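Local coordinates for protein chitinase (Paenibacillus sp. FPU-7, PDB 5GZT) that probably catalyses the random internal hydrolysis of beta-1,4 linkages between N-acetylglucosamine units in chitin and chitodextrins, with two glycosyl hydrolase family 18 regions in one chain, at residues B[31-36]-B[54-59]; B[74-79]-B[91-96]; B[767-772]-B[793-798]; B[772-777]-B[1115-1120]. One frame throughout, in Å; residues are numbered along the deposited sequence.

In the fold
Contacts 1 and 2 are neighbours in an N-terminal parallel beta-helix, their centres about 10 Å apart. Strands 55-57 and 72-78 run side by side in one sheet, joined by backbone bonds such as that from Leu57 N to Asp77 O. A bound sodium ion, held by Glu44, Thr50, Phe52 and Ser72, lies about 8 Å from the Val55 side chain and about 7 Å from that of Thr74. Contacts 3 and 4 belong to the second family 18 region, more than 110 Å away between centres. They share Gly772, their centres lie about 10 Å apart and they meet directly: Tyr769 O accepts the Tyr1116 backbone N-H, and Pro771 O receives the Trp776 indole N-H.

Contact 1. Residues B[31-36]-B[54-59]; sequences VGEVII and KVVLKD
Val56 O is gripped from the neighbouring strand by the Ile36 N-H, with N at 2.8 Å from O and the donor nearly along the C=O axis. The CA-H of Ile35 also leans on this oxygen. Val34 O is used in the same way, taking the N-H of Val56 and a CA-H contact from Val55. Val34 N to Lys54 O and Lys58 N to Ile36 O, the latter 2.9 Å, complete the parallel pairing, whose short strand axes diverge by only 12°.

Val34, Ile36, Val55 and Leu57 share one face of the sheet. The tip of Ile36 does most of the work there: its CD1 comes to 3.7 Å from Val55 CG1 and 4.2 Å from Leu57 CD1. Leu42, on strand 40-47 of the facing sheet, packs against Val34 and Val55.

On the other face, Ile35 CG2 rests at 3.5 Å against CG of Lys58, whose chain bends at chi2. Glu33 and Lys54 lie alongside, pointing the same way. The Glu33 chain is extended, with CG anti to the backbone N (chi1 170°), and this carries OE1 up against the methylenes of Lys54. The Lys54 NZ stays 4.4 Å from Glu33 OE1, too far for a salt bridge, though the opposite charges should still attract. Glu33 OE2 touches Val56 CG2 instead.

Parallel strands paired in register from successive coils, with Val34, Ile36, Val55 and Leu57 turned to the interior and Ile35 and Val56 among charged chains on the outer face, fit a parallel beta-helix.

Contact 2. Residues B[74-79]-B[91-96]; sequences TDVDVA and GTIERL
Thr74 O accepts the Arg95 N-H and Arg95 O accepts the Val76 N-H, each at 2.9 Å between N and O, so that Asp75 pairs with Arg95 and Val76 with Leu96 in parallel fashion just beyond the corners that the chain turns at Thr74 and Glu94.

Above this pairing, in the conformer described here, one of two deposited for Arg95, the guanidinium grips the Asp75 carboxylate side-on. Asp75 OD1 accepts from both NE and NH2 of Arg95, each at 2.7 Å, while Asp75 OD2 takes Arg95 NH2 at 3.0 Å. The grip is skewed, the two planes standing 64° apart: OD2 sits in the guanidinium plane, but NH2 comes from above that of the carboxylate. A bend at chi3 (-48°) folds the Arg95 chain back, and Thr74 O lies over one face of its guanidinium. NH1 makes a weak bond to Glu94 OE1, completing a salt-bridge network. An asparagine in place of Asp75 would probably deprive Arg95 of a full countercharge and make the guanidinium freer to turn.

Val76 and Leu96 turn to the other face, where the packing is apolar: Val76 CG2 reaches 3.6 Å from Ile93 CG2, which comes from before the corner, and CG1 reaches 3.8 Å from Leu96 CD1, with Val78 CG2 also touching that leucine methyl. Leu86 and Ile107, from the facing sheet, close over this group.

Chain corners at Thr74 and Glu94, each followed by a strand paired in parallel with a neighbouring coil, are typical of a parallel beta-helix, with the Asp75-Arg95-Glu94 network on its outer surface.

Contact 3. Residues B[767-772]-B[793-798]; sequences LGYVPG and YAFARI
Gly772 CA lies against the Tyr793 ring, 3.5 Å from CE1 and 3.4 Å from OH. Tyr793 carries CG anti to its backbone N (chi1 -175°), which swings the ring alongside the end of the neighbouring strand. A side chain on residue 772 would run into both the Tyr793 hydroxyl and Ala794 O, so the glycine lets the backbones close up here. Its N-H binds Ala794 O at 2.7 Å, nearly straight on to the carbonyl, and Ala794 N returns a bond to Val770 O at 3.1 Å.

On the other face of the sheet, Ala794 CB sits near the plane of the Tyr769 ring, at its edge, 4.3 Å from CD1. The peptide between Ala794 and Phe795 is cis, and the same Ala794 methyl lies over the centre of the Phe795 ring, 3.4 Å above its plane. Tyr769 and Phe795 then meet obliquely.

A second shell fixes the two phenols. Tyr769 OH is hydrogen-bonded to Asp893, part of the family's DxDxE sequence motif, and Tyr793 OH pairs with Asp830 and Asn833. With a leucine at Tyr793, Asp830 and Asn833 would lose their hydroxyl partner, and a gap would probably open beside Gly772.

The short strand axes diverge by 55°. Strand 765-771 runs between 790-799 and 1110-1114, with parallel neighbours on both sides as in a TIM barrel; Tyr793 faces outward to helix 830-843, where Phe834 meets its ring edge-to-face, while the Tyr769 ring lies on the inner side, touching strands 848-854 and 889-893.

Contact 4. Residues B[772-777]-B[1115-1120]; sequences GWVDWT and DYSQDI
Trp776 meets the 1115-1120 loop with the far end of its indole, and this is the close-packed half of the contact. CH2 of Trp776 comes to 4.0 Å from Tyr1116 CD1, the two rings meeting obliquely, and Ser1117 CA lies at the indole edge, near its plane. Val774 fills the angle beside them: its CG1 sits over the centre of the Trp776 ring, 3.4 Å above the plane, while CG2 touches Ser1117 CB at 3.9 Å. Polar ends here look elsewhere, the Trp776 NE1 to Pro771 O and the Tyr1116 OH to Asp784 N.

The other half is loose. Partly exposed Trp773 comes no nearer than 4.4 Å, CZ2 to Asp1115 OD2, and a water bridges the gap. It accepts from Trp773 NE1 in the indole plane and donates to Asp1115 OD2 at 2.6 Å. No direct hydrogen bond joins the two segments.

The other carboxylate oxygen is held by its own loop: Asp1115 OD1 accepts from Ser1117 N at 2.7 Å, an Asx turn, and also from Ser1117 OG, on its syn lone pair.

Both loops leave the C-terminal ends of adjacent barrel strands, 765-771 and 1110-1114, and the peptide between Trp1114 and Asp1115 is cis; such a tryptophan at the end of the last strand is consistent with the substrate-cleft floor of family 18 TIM barrels.

Contact 1. Residues B[31-36]-B[54-59]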
loop_
_atom_site.group_PDB
_atom_site.type_symbol
_atom_site.label_atom_id
_atom_site.label_comp_id
_atom_site.label_asym_id
_atom_site.label_seq_id
_atom_site.Cartn_x
_atom_site.Cartn_y
_atom_site.Cartn_z
ATOM N N VAL B 31 56.082 14.543 30.501
ATOM C CA VAL B 31 56.192 14.792 31.945
ATOM C C VAL B 31 55.127 13.997 32.644
ATOM O O VAL B 31 53.998 13.843 32.124
ATOM C CB VAL B 31 56.100 16.285 32.353
ATOM C CG1 VAL B 31 56.748 16.510 33.730
ATOM C CG2 VAL B 31 56.770 17.180 31.317
ATOM N N GLY B 32 55.513 13.472 33.811
ATOM C CA GLY B 32 54.600 12.732 34.664
ATOM C C GLY B 32 53.719 13.715 35.394
ATOM O O GLY B 32 53.503 14.840 34.909
ATOM N N GLU B 33 53.224 13.283 36.557
ATOM C CA GLU B 33 52.352 14.085 37.386
ATOM C C GLU B 33 53.193 15.170 38.045
ATOM O O GLU B 33 54.169 14.848 38.737
ATOM C CB GLU B 33 51.642 13.212 38.475
ATOM C CG GLU B 33 50.870 13.989 39.567
ATOM C CD GLU B 33 50.115 13.115 40.582
ATOM O OE1 GLU B 33 49.562 12.105 40.143
ATOM O OE2 GLU B 33 50.052 13.451 41.795
ATOM N N VAL B 34 52.764 16.432 37.906
ATOM C CA VAL B 34 53.357 17.549 38.656
ATOM C C VAL B 34 52.629 17.822 39.988
ATOM O O VAL B 34 51.435 18.171 40.000
ATOM C CB VAL B 34 53.328 18.856 37.806
ATOM C CG1 VAL B 34 54.114 19.963 38.497
ATOM C CG2 VAL B 34 53.790 18.608 36.371
ATOM N N ILE B 35 53.331 17.742 41.107
ATOM C CA ILE B 35 52.750 17.945 42.414
ATOM C C ILE B 35 53.290 19.249 42.870
ATOM O O ILE B 35 54.513 19.388 43.015
ATOM C CB ILE B 35 53.194 16.852 43.468
ATOM C CG1 ILE B 35 52.577 15.493 43.173
ATOM C CG2 ILE B 35 52.808 17.261 44.877
ATOM C CD1 ILE B 35 53.332 14.735 42.117
ATOM N N ILE B 36 52.396 20.176 43.182
ATOM C CA ILE B 36 52.751 21.550 43.490
ATOM C C ILE B 36 52.619 21.855 44.964
ATOM O O ILE B 36 51.502 21.866 45.541
ATOM C CB ILE B 36 51.949 22.572 42.626
ATOM C CG1 ILE B 36 52.187 22.257 41.145
ATOM C CG2 ILE B 36 52.357 23.980 42.976
ATOM C CD1 ILE B 36 51.579 23.229 40.166
ATOM N N LYS B 54 48.775 15.396 34.419
ATOM C CA LYS B 54 48.138 15.592 35.686
ATOM C C LYS B 54 48.932 16.609 36.537
ATOM O O LYS B 54 50.185 16.609 36.599
ATOM C CB LYS B 54 47.916 14.236 36.409
ATOM C CG LYS B 54 47.217 14.335 37.791
ATOM C CD LYS B 54 46.690 12.999 38.362
ATOM C CE LYS B 54 46.590 12.985 39.906
ATOM N NZ LYS B 54 45.525 13.833 40.504
ATOM N N VAL B 55 48.181 17.483 37.200
ATOM C CA VAL B 55 48.731 18.472 38.075
ATOM C C VAL B 55 47.871 18.529 39.327
ATOM O O VAL B 55 46.629 18.549 39.204
ATOM C CB VAL B 55 48.700 19.874 37.392
ATOM C CG1 VAL B 55 49.312 20.911 38.299
ATOM C CG2 VAL B 55 49.390 19.852 36.038
ATOM N N VAL B 56 48.507 18.628 40.497
ATOM C CA VAL B 56 47.811 18.666 41.769
ATOM C C VAL B 56 48.469 19.736 42.566
ATOM O O VAL B 56 49.687 19.688 42.694
ATOM C CB VAL B 56 47.989 17.345 42.636
ATOM C CG1 VAL B 56 47.106 17.416 43.893
ATOM C CG2 VAL B 56 47.716 16.080 41.852
ATOM N N LEU B 57 47.694 20.653 43.157
ATOM C CA LEU B 57 48.172 21.642 44.105
ATOM C C LEU B 57 47.896 21.018 45.454
ATOM O O LEU B 57 46.715 20.786 45.784
ATOM C CB LEU B 57 47.412 22.993 43.968
ATOM C CG LEU B 57 47.828 23.797 42.713
ATOM C CD1 LEU B 57 47.559 23.008 41.460
ATOM C CD2 LEU B 57 47.142 25.141 42.700
ATOM N N LYS B 58 48.941 20.687 46.210
ATOM C CA LYS B 58 48.761 19.888 47.464
ATOM C C LYS B 58 48.641 20.754 48.651
ATOM O O LYS B 58 48.875 21.984 48.555
ATOM C CB LYS B 58 49.903 18.927 47.676
ATOM C CG LYS B 58 49.871 17.742 46.736
ATOM C CD LYS B 58 49.436 16.485 47.452
ATOM C CE LYS B 58 49.477 15.340 46.487
ATOM N NZ LYS B 58 48.714 14.208 47.026
ATOM N N ASP B 59 48.258 20.143 49.788
ATOM C CA ASP B 59 48.030 20.929 51.018
ATOM C C ASP B 59 49.344 21.632 51.528
ATOM O O ASP B 59 49.265 22.599 52.291
ATOM C CB ASP B 59 47.287 20.097 52.150
ATOM C CG ASP B 59 46.689 20.997 53.277
ATOM O OD1 ASP B 59 45.996 22.028 53.050
ATOM O OD2 ASP B 59 46.920 20.689 54.458
#

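Contact 2. Residues B[74-79]-B[91-96]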
loop_
_atom_site.group_PDB
_atom_site.type_symbol
_atom_site.label_atom_id
_atom_site.label_comp_id
_atom_site.label_asym_id
_atom_site.label_seq_id
_atom_site.Cartn_x
_atom_site.Cartn_y
_atom_site.Cartn_z
ATOM N N THR B 74 45.333 17.283 31.617
ATOM C CA THR B 74 44.253 16.288 31.749
ATOM C C THR B 74 43.429 16.677 32.988
ATOM O O THR B 74 42.444 17.396 32.857
ATOM C CB THR B 74 44.843 14.843 31.819
ATOM O OG1 THR B 74 45.916 14.812 32.775
ATOM C CG2 THR B 74 45.376 14.453 30.485
ATOM N N ASP B 75 43.891 16.224 34.158
ATOM C CA ASP B 75 43.238 16.410 35.410
ATOM C C ASP B 75 44.092 17.384 36.137
ATOM O O ASP B 75 45.305 17.156 36.313
ATOM C CB ASP B 75 43.159 15.117 36.268
ATOM C CG ASP B 75 42.290 14.042 35.641
ATOM O OD1 ASP B 75 41.095 14.247 35.441
ATOM O OD2 ASP B 75 42.788 12.953 35.407
ATOM N N VAL B 76 43.450 18.447 36.590
ATOM C CA VAL B 76 44.119 19.422 37.421
ATOM C C VAL B 76 43.261 19.572 38.640
ATOM O O VAL B 76 42.086 19.905 38.521
ATOM C CB VAL B 76 44.203 20.792 36.755
ATOM C CG1 VAL B 76 44.837 21.823 37.707
ATOM C CG2 VAL B 76 44.934 20.667 35.460
ATOM N N ASP B 77 43.920 19.477 39.779
ATOM C CA ASP B 77 43.320 19.333 41.054
ATOM C C ASP B 77 43.805 20.355 42.044
ATOM O O ASP B 77 45.006 20.329 42.370
ATOM C CB ASP B 77 43.768 17.959 41.579
ATOM C CG ASP B 77 42.658 17.088 41.822
ATOM O OD1 ASP B 77 42.040 16.600 40.827
ATOM O OD2 ASP B 77 42.416 16.970 43.021
ATOM N N VAL B 78 42.906 21.166 42.597
ATOM C CA VAL B 78 43.275 22.176 43.558
ATOM C C VAL B 78 42.795 21.612 44.893
ATOM O O VAL B 78 41.591 21.602 45.173
ATOM C CB VAL B 78 42.602 23.511 43.255
ATOM C CG1 VAL B 78 43.045 24.576 44.201
ATOM C CG2 VAL B 78 42.796 23.889 41.803
ATOM N N ALA B 79 43.759 21.208 45.734
ATOM C CA ALA B 79 43.500 20.465 46.965
ATOM C C ALA B 79 44.403 21.056 48.046
ATOM O O ALA B 79 45.315 20.384 48.567
ATOM C CB ALA B 79 43.835 18.988 46.701
ATOM N N GLY B 91 45.551 27.563 26.960
ATOM C CA GLY B 91 45.472 26.153 26.628
ATOM C C GLY B 91 44.186 25.557 27.172
ATOM O O GLY B 91 43.146 26.234 27.179
ATOM N N THR B 92 44.276 24.295 27.599
ATOM C CA THR B 92 43.099 23.447 27.835
ATOM C C THR B 92 43.314 22.589 29.084
ATOM O O THR B 92 44.424 22.272 29.451
ATOM C CB THR B 92 42.811 22.501 26.665
ATOM O OG1 THR B 92 44.007 21.736 26.405
ATOM C CG2 THR B 92 42.305 23.251 25.442
ATOM N N ILE B 93 42.212 22.279 29.767
ATOM C CA ILE B 93 42.208 21.384 30.938
ATOM C C ILE B 93 40.980 20.514 30.754
ATOM O O ILE B 93 39.860 21.010 30.555
ATOM C CB ILE B 93 42.147 22.084 32.299
ATOM C CG1 ILE B 93 43.404 22.909 32.600
ATOM C CG2 ILE B 93 42.047 21.048 33.393
ATOM C CD1 ILE B 93 43.224 23.910 33.745
ATOM N N GLU B 94 41.170 19.208 30.774
ATOM C CA GLU B 94 39.972 18.283 30.649
ATOM C C GLU B 94 39.081 18.364 31.878
ATOM O O GLU B 94 37.889 18.558 31.789
ATOM C CB GLU B 94 40.401 16.825 30.408
ATOM C CG GLU B 94 40.710 16.464 28.951
ATOM C CD GLU B 94 41.597 15.193 28.785
ATOM O OE1 GLU B 94 41.747 14.374 29.721
ATOM O OE2 GLU B 94 42.164 15.022 27.688
ATOM N N ARG B 95 39.667 18.228 33.028
ATOM C CA ARG B 95 38.874 18.199 34.235
ATOM C C ARG B 95 39.625 18.976 35.293
ATOM O O ARG B 95 40.736 18.639 35.696
ATOM C CB ARG B 95 38.524 16.739 34.646
ATOM C CG ARG B 95 37.631 15.980 33.629
ATOM C CD ARG B 95 37.625 14.422 33.739
ATOM N NE ARG B 95 38.994 13.904 33.821
ATOM C CZ ARG B 95 39.776 13.565 32.777
ATOM N NH1 ARG B 95 39.370 13.618 31.528
ATOM N NH2 ARG B 95 40.990 13.182 33.001
ATOM N N LEU B 96 38.996 20.037 35.743
ATOM C CA LEU B 96 39.618 20.827 36.785
ATOM C C LEU B 96 38.720 20.636 37.965
ATOM O O LEU B 96 37.498 20.836 37.844
ATOM C CB LEU B 96 39.653 22.302 36.366
ATOM C CG LEU B 96 40.080 23.416 37.315
ATOM C CD1 LEU B 96 41.297 23.173 38.136
ATOM C CD2 LEU B 96 40.314 24.696 36.476
HETATM O O HOH W 1 40.591 16.866 38.274
#

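Contact 3. Residues B[767-772]-B[793-798]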
loop_
_atom_site.group_PDB
_atom_site.type_symbol
_atom_site.label_atom_id
_atom_site.label_comp_id
_atom_site.label_asym_id
_atom_site.label_seq_id
_atom_site.Cartn_x
_atom_site.Cartn_y
_atom_site.Cartn_z
ATOM N N LEU B 767 -35.348 -17.846 -25.947
ATOM C CA LEU B 767 -35.838 -16.920 -26.999
ATOM C C LEU B 767 -34.830 -16.855 -28.119
ATOM O O LEU B 767 -33.663 -16.598 -27.872
ATOM C CB LEU B 767 -36.064 -15.544 -26.371
ATOM C CG LEU B 767 -36.693 -14.504 -27.282
ATOM C CD1 LEU B 767 -37.514 -13.463 -26.473
ATOM C CD2 LEU B 767 -35.667 -13.830 -28.144
ATOM N N GLY B 768 -35.277 -17.123 -29.355
ATOM C CA GLY B 768 -34.457 -16.980 -30.497
ATOM C C GLY B 768 -34.895 -15.834 -31.349
ATOM O O GLY B 768 -36.105 -15.698 -31.624
ATOM N N TYR B 769 -33.952 -14.992 -31.736
ATOM C CA TYR B 769 -34.202 -14.028 -32.787
ATOM C C TYR B 769 -34.211 -14.759 -34.122
ATOM O O TYR B 769 -33.310 -15.556 -34.389
ATOM C CB TYR B 769 -33.155 -12.943 -32.831
ATOM C CG TYR B 769 -33.422 -11.757 -31.946
ATOM C CD1 TYR B 769 -34.165 -10.685 -32.405
ATOM C CD2 TYR B 769 -32.936 -11.699 -30.640
ATOM C CE1 TYR B 769 -34.397 -9.580 -31.594
ATOM C CE2 TYR B 769 -33.183 -10.610 -29.820
ATOM C CZ TYR B 769 -33.910 -9.542 -30.293
ATOM O OH TYR B 769 -34.194 -8.435 -29.507
ATOM N N VAL B 770 -35.255 -14.538 -34.898
ATOM C CA VAL B 770 -35.464 -15.124 -36.215
ATOM C C VAL B 770 -35.465 -13.964 -37.262
ATOM O O VAL B 770 -36.303 -13.089 -37.240
ATOM C CB VAL B 770 -36.742 -15.916 -36.256
ATOM C CG1 VAL B 770 -36.997 -16.392 -37.654
ATOM C CG2 VAL B 770 -36.665 -17.111 -35.244
ATOM N N PRO B 771 -34.434 -13.915 -38.117
ATOM C CA PRO B 771 -34.260 -12.829 -39.038
ATOM C C PRO B 771 -35.279 -12.942 -40.152
ATOM O O PRO B 771 -35.467 -14.008 -40.746
ATOM C CB PRO B 771 -32.856 -13.030 -39.541
ATOM C CG PRO B 771 -32.540 -14.435 -39.344
ATOM C CD PRO B 771 -33.315 -14.871 -38.137
ATOM N N GLY B 772 -35.979 -11.833 -40.409
ATOM C CA GLY B 772 -36.996 -11.781 -41.424
ATOM C C GLY B 772 -36.480 -11.678 -42.877
ATOM O O GLY B 772 -37.266 -11.776 -43.810
ATOM N N TYR B 793 -39.302 -11.813 -34.046
ATOM C CA TYR B 793 -39.153 -11.622 -35.498
ATOM C C TYR B 793 -38.528 -10.282 -35.766
ATOM O O TYR B 793 -39.105 -9.267 -35.422
ATOM C CB TYR B 793 -40.515 -11.719 -36.193
ATOM C CG TYR B 793 -40.450 -11.666 -37.677
ATOM C CD1 TYR B 793 -40.072 -12.788 -38.434
ATOM C CD2 TYR B 793 -40.711 -10.480 -38.351
ATOM C CE1 TYR B 793 -40.018 -12.740 -39.844
ATOM C CE2 TYR B 793 -40.658 -10.416 -39.780
ATOM C CZ TYR B 793 -40.315 -11.541 -40.508
ATOM O OH TYR B 793 -40.311 -11.433 -41.863
ATOM N N ALA B 794 -37.290 -10.277 -36.297
ATOM C CA ALA B 794 -36.537 -9.089 -36.627
ATOM C C ALA B 794 -36.736 -8.761 -38.133
ATOM O O ALA B 794 -36.478 -9.625 -38.934
ATOM C CB ALA B 794 -35.083 -9.414 -36.385
ATOM N N PHE B 795 -37.300 -7.627 -38.547
ATOM C CA PHE B 795 -37.854 -6.615 -37.669
ATOM C C PHE B 795 -39.029 -5.989 -38.395
ATOM O O PHE B 795 -39.166 -6.141 -39.608
ATOM C CB PHE B 795 -36.898 -5.519 -37.379
ATOM C CG PHE B 795 -35.670 -5.879 -36.593
ATOM C CD1 PHE B 795 -35.709 -5.891 -35.219
ATOM C CD2 PHE B 795 -34.407 -5.950 -37.228
ATOM C CE1 PHE B 795 -34.557 -6.172 -34.466
ATOM C CE2 PHE B 795 -33.258 -6.196 -36.490
ATOM C CZ PHE B 795 -33.320 -6.313 -35.084
ATOM N N ALA B 796 -39.889 -5.297 -37.630
ATOM C CA ALA B 796 -40.757 -4.251 -38.154
ATOM C C ALA B 796 -40.057 -2.906 -37.956
ATOM O O ALA B 796 -39.119 -2.803 -37.180
ATOM C CB ALA B 796 -42.089 -4.272 -37.469
ATOM N N ARG B 797 -40.463 -1.904 -38.678
ATOM C CA ARG B 797 -39.791 -0.592 -38.670
ATOM C C ARG B 797 -40.811 0.461 -38.524
ATOM O O ARG B 797 -42.031 0.150 -38.489
ATOM C CB ARG B 797 -38.983 -0.382 -39.967
ATOM C CG ARG B 797 -37.817 -1.381 -40.093
ATOM C CD ARG B 797 -36.733 -0.837 -39.213
ATOM N NE ARG B 797 -35.788 -1.800 -38.713
ATOM C CZ ARG B 797 -34.549 -2.013 -39.161
ATOM N NH1 ARG B 797 -34.094 -1.492 -40.295
ATOM N NH2 ARG B 797 -33.776 -2.823 -38.485
ATOM N N ILE B 798 -40.359 1.677 -38.352
ATOM C CA ILE B 798 -41.253 2.771 -38.122
ATOM C C ILE B 798 -41.094 3.733 -39.316
ATOM O O ILE B 798 -39.984 4.244 -39.601
ATOM C CB ILE B 798 -40.909 3.479 -36.854
ATOM C CG1 ILE B 798 -41.015 2.554 -35.631
ATOM C CG2 ILE B 798 -41.806 4.718 -36.614
ATOM C CD1 ILE B 798 -40.437 3.183 -34.323
#

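Contact 4. Residues B[772-777]-B[1115-1120]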
loop_
_atom_site.group_PDB
_atom_site.type_symbol
_atom_site.label_atom_id
_atom_site.label_comp_id
_atom_site.label_asym_id
_atom_site.label_seq_id
_atom_site.Cartn_x
_atom_site.Cartn_y
_atom_site.Cartn_z
ATOM N N GLY B 772 -35.979 -11.833 -40.409
ATOM C CA GLY B 772 -36.996 -11.781 -41.424
ATOM C C GLY B 772 -36.480 -11.678 -42.877
ATOM O O GLY B 772 -37.266 -11.776 -43.810
ATOM N N TRP B 773 -35.185 -11.424 -43.037
ATOM C CA TRP B 773 -34.523 -11.332 -44.315
ATOM C C TRP B 773 -34.023 -12.692 -44.761
ATOM O O TRP B 773 -33.373 -12.741 -45.766
ATOM C CB TRP B 773 -33.376 -10.324 -44.318
ATOM C CG TRP B 773 -32.408 -10.445 -43.059
ATOM C CD1 TRP B 773 -31.279 -11.237 -42.916
ATOM C CD2 TRP B 773 -32.553 -9.749 -41.826
ATOM N NE1 TRP B 773 -30.739 -11.060 -41.675
ATOM C CE2 TRP B 773 -31.511 -10.167 -40.976
ATOM C CE3 TRP B 773 -33.487 -8.839 -41.345
ATOM C CZ2 TRP B 773 -31.369 -9.679 -39.667
ATOM C CZ3 TRP B 773 -33.347 -8.376 -40.074
ATOM C CH2 TRP B 773 -32.301 -8.803 -39.235
ATOM N N VAL B 774 -34.336 -13.760 -44.025
ATOM C CA VAL B 774 -34.226 -15.141 -44.442
ATOM C C VAL B 774 -35.620 -15.575 -44.835
ATOM O O VAL B 774 -36.569 -15.353 -44.103
ATOM C CB VAL B 774 -33.657 -16.042 -43.317
ATOM C CG1 VAL B 774 -33.804 -17.506 -43.640
ATOM C CG2 VAL B 774 -32.176 -15.767 -43.035
ATOM N N ASP B 775 -35.755 -16.164 -46.025
ATOM C CA ASP B 775 -36.995 -16.764 -46.497
ATOM C C ASP B 775 -37.108 -18.147 -45.915
ATOM O O ASP B 775 -36.619 -19.131 -46.511
ATOM C CB ASP B 775 -36.941 -16.823 -48.023
ATOM C CG ASP B 775 -38.234 -17.283 -48.664
ATOM O OD1 ASP B 775 -39.214 -17.640 -48.012
ATOM O OD2 ASP B 775 -38.256 -17.255 -49.906
ATOM N N TRP B 776 -37.744 -18.238 -44.737
ATOM C CA TRP B 776 -37.740 -19.476 -43.971
ATOM C C TRP B 776 -38.467 -20.622 -44.669
ATOM O O TRP B 776 -38.015 -21.769 -44.596
ATOM C CB TRP B 776 -38.262 -19.301 -42.524
ATOM C CG TRP B 776 -37.259 -18.518 -41.723
ATOM C CD1 TRP B 776 -37.191 -17.168 -41.586
ATOM C CD2 TRP B 776 -36.091 -19.047 -41.164
ATOM N NE1 TRP B 776 -36.021 -16.824 -40.952
ATOM C CE2 TRP B 776 -35.332 -17.968 -40.671
ATOM C CE3 TRP B 776 -35.557 -20.350 -41.083
ATOM C CZ2 TRP B 776 -34.130 -18.151 -40.040
ATOM C CZ3 TRP B 776 -34.362 -20.523 -40.439
ATOM C CH2 TRP B 776 -33.678 -19.425 -39.899
ATOM N N THR B 777 -39.594 -20.322 -45.293
ATOM C CA THR B 777 -40.346 -21.318 -46.059
ATOM C C THR B 777 -39.422 -22.105 -47.024
ATOM O O THR B 777 -39.535 -23.308 -47.095
ATOM C CB THR B 777 -41.525 -20.696 -46.805
ATOM O OG1 THR B 777 -42.334 -19.991 -45.878
ATOM C CG2 THR B 777 -42.422 -21.746 -47.436
ATOM N N ASP B 1115 -28.372 -15.050 -33.952
ATOM C CA ASP B 1115 -29.724 -15.274 -34.409
ATOM C C ASP B 1115 -29.810 -16.655 -34.971
ATOM O O ASP B 1115 -28.767 -17.351 -35.113
ATOM C CB ASP B 1115 -30.309 -14.190 -35.321
ATOM C CG ASP B 1115 -29.916 -14.308 -36.820
ATOM O OD1 ASP B 1115 -29.620 -15.420 -37.346
ATOM O OD2 ASP B 1115 -29.966 -13.211 -37.445
ATOM N N TYR B 1116 -31.040 -17.084 -35.199
ATOM C CA TYR B 1116 -31.324 -18.466 -35.541
ATOM C C TYR B 1116 -30.577 -18.917 -36.835
ATOM O O TYR B 1116 -30.227 -20.075 -36.946
ATOM C CB TYR B 1116 -32.802 -18.698 -35.745
ATOM C CG TYR B 1116 -33.198 -20.119 -35.412
ATOM C CD1 TYR B 1116 -33.027 -21.184 -36.332
ATOM C CD2 TYR B 1116 -33.666 -20.423 -34.167
ATOM C CE1 TYR B 1116 -33.373 -22.513 -35.985
ATOM C CE2 TYR B 1116 -33.986 -21.702 -33.822
ATOM C CZ TYR B 1116 -33.813 -22.762 -34.711
ATOM O OH TYR B 1116 -34.202 -23.997 -34.263
ATOM N N SER B 1117 -30.363 -17.997 -37.790
ATOM C CA SER B 1117 -29.815 -18.354 -39.107
ATOM C C SER B 1117 -28.309 -18.656 -39.037
ATOM O O SER B 1117 -27.756 -19.213 -40.003
ATOM C CB SER B 1117 -30.059 -17.225 -40.087
ATOM O OG SER B 1117 -29.245 -16.089 -39.744
ATOM N N GLN B 1118 -27.639 -18.289 -37.913
ATOM C CA GLN B 1118 -26.183 -18.200 -37.922
ATOM C C GLN B 1118 -25.487 -19.508 -37.563
ATOM O O GLN B 1118 -24.259 -19.510 -37.566
ATOM C CB GLN B 1118 -25.682 -17.024 -37.076
ATOM C CG GLN B 1118 -26.189 -15.696 -37.583
ATOM C CD GLN B 1118 -25.775 -14.550 -36.693
ATOM O OE1 GLN B 1118 -25.768 -14.661 -35.442
ATOM N NE2 GLN B 1118 -25.357 -13.461 -37.314
ATOM N N ASP B 1119 -26.256 -20.590 -37.323
ATOM C CA ASP B 1119 -25.758 -21.905 -36.941
ATOM C C ASP B 1119 -26.733 -22.949 -37.436
ATOM O O ASP B 1119 -27.619 -23.437 -36.677
ATOM C CB ASP B 1119 -25.502 -22.117 -35.432
ATOM C CG ASP B 1119 -25.193 -23.602 -35.116
ATOM O OD1 ASP B 1119 -24.585 -24.247 -36.033
ATOM O OD2 ASP B 1119 -25.587 -24.158 -34.030
ATOM N N ILE B 1120 -26.515 -23.376 -38.696
ATOM C CA ILE B 1120 -27.407 -24.363 -39.348
ATOM C C ILE B 1120 -27.198 -25.796 -38.791
ATOM O O ILE B 1120 -27.956 -26.703 -39.141
ATOM C CB ILE B 1120 -27.308 -24.363 -40.894
ATOM C CG1 ILE B 1120 -25.843 -24.657 -41.369
ATOM C CG2 ILE B 1120 -27.794 -23.029 -41.437
ATOM C CD1 ILE B 1120 -25.709 -25.335 -42.729
HETATM O O HOH W 2 -28.764 -12.311 -39.627
#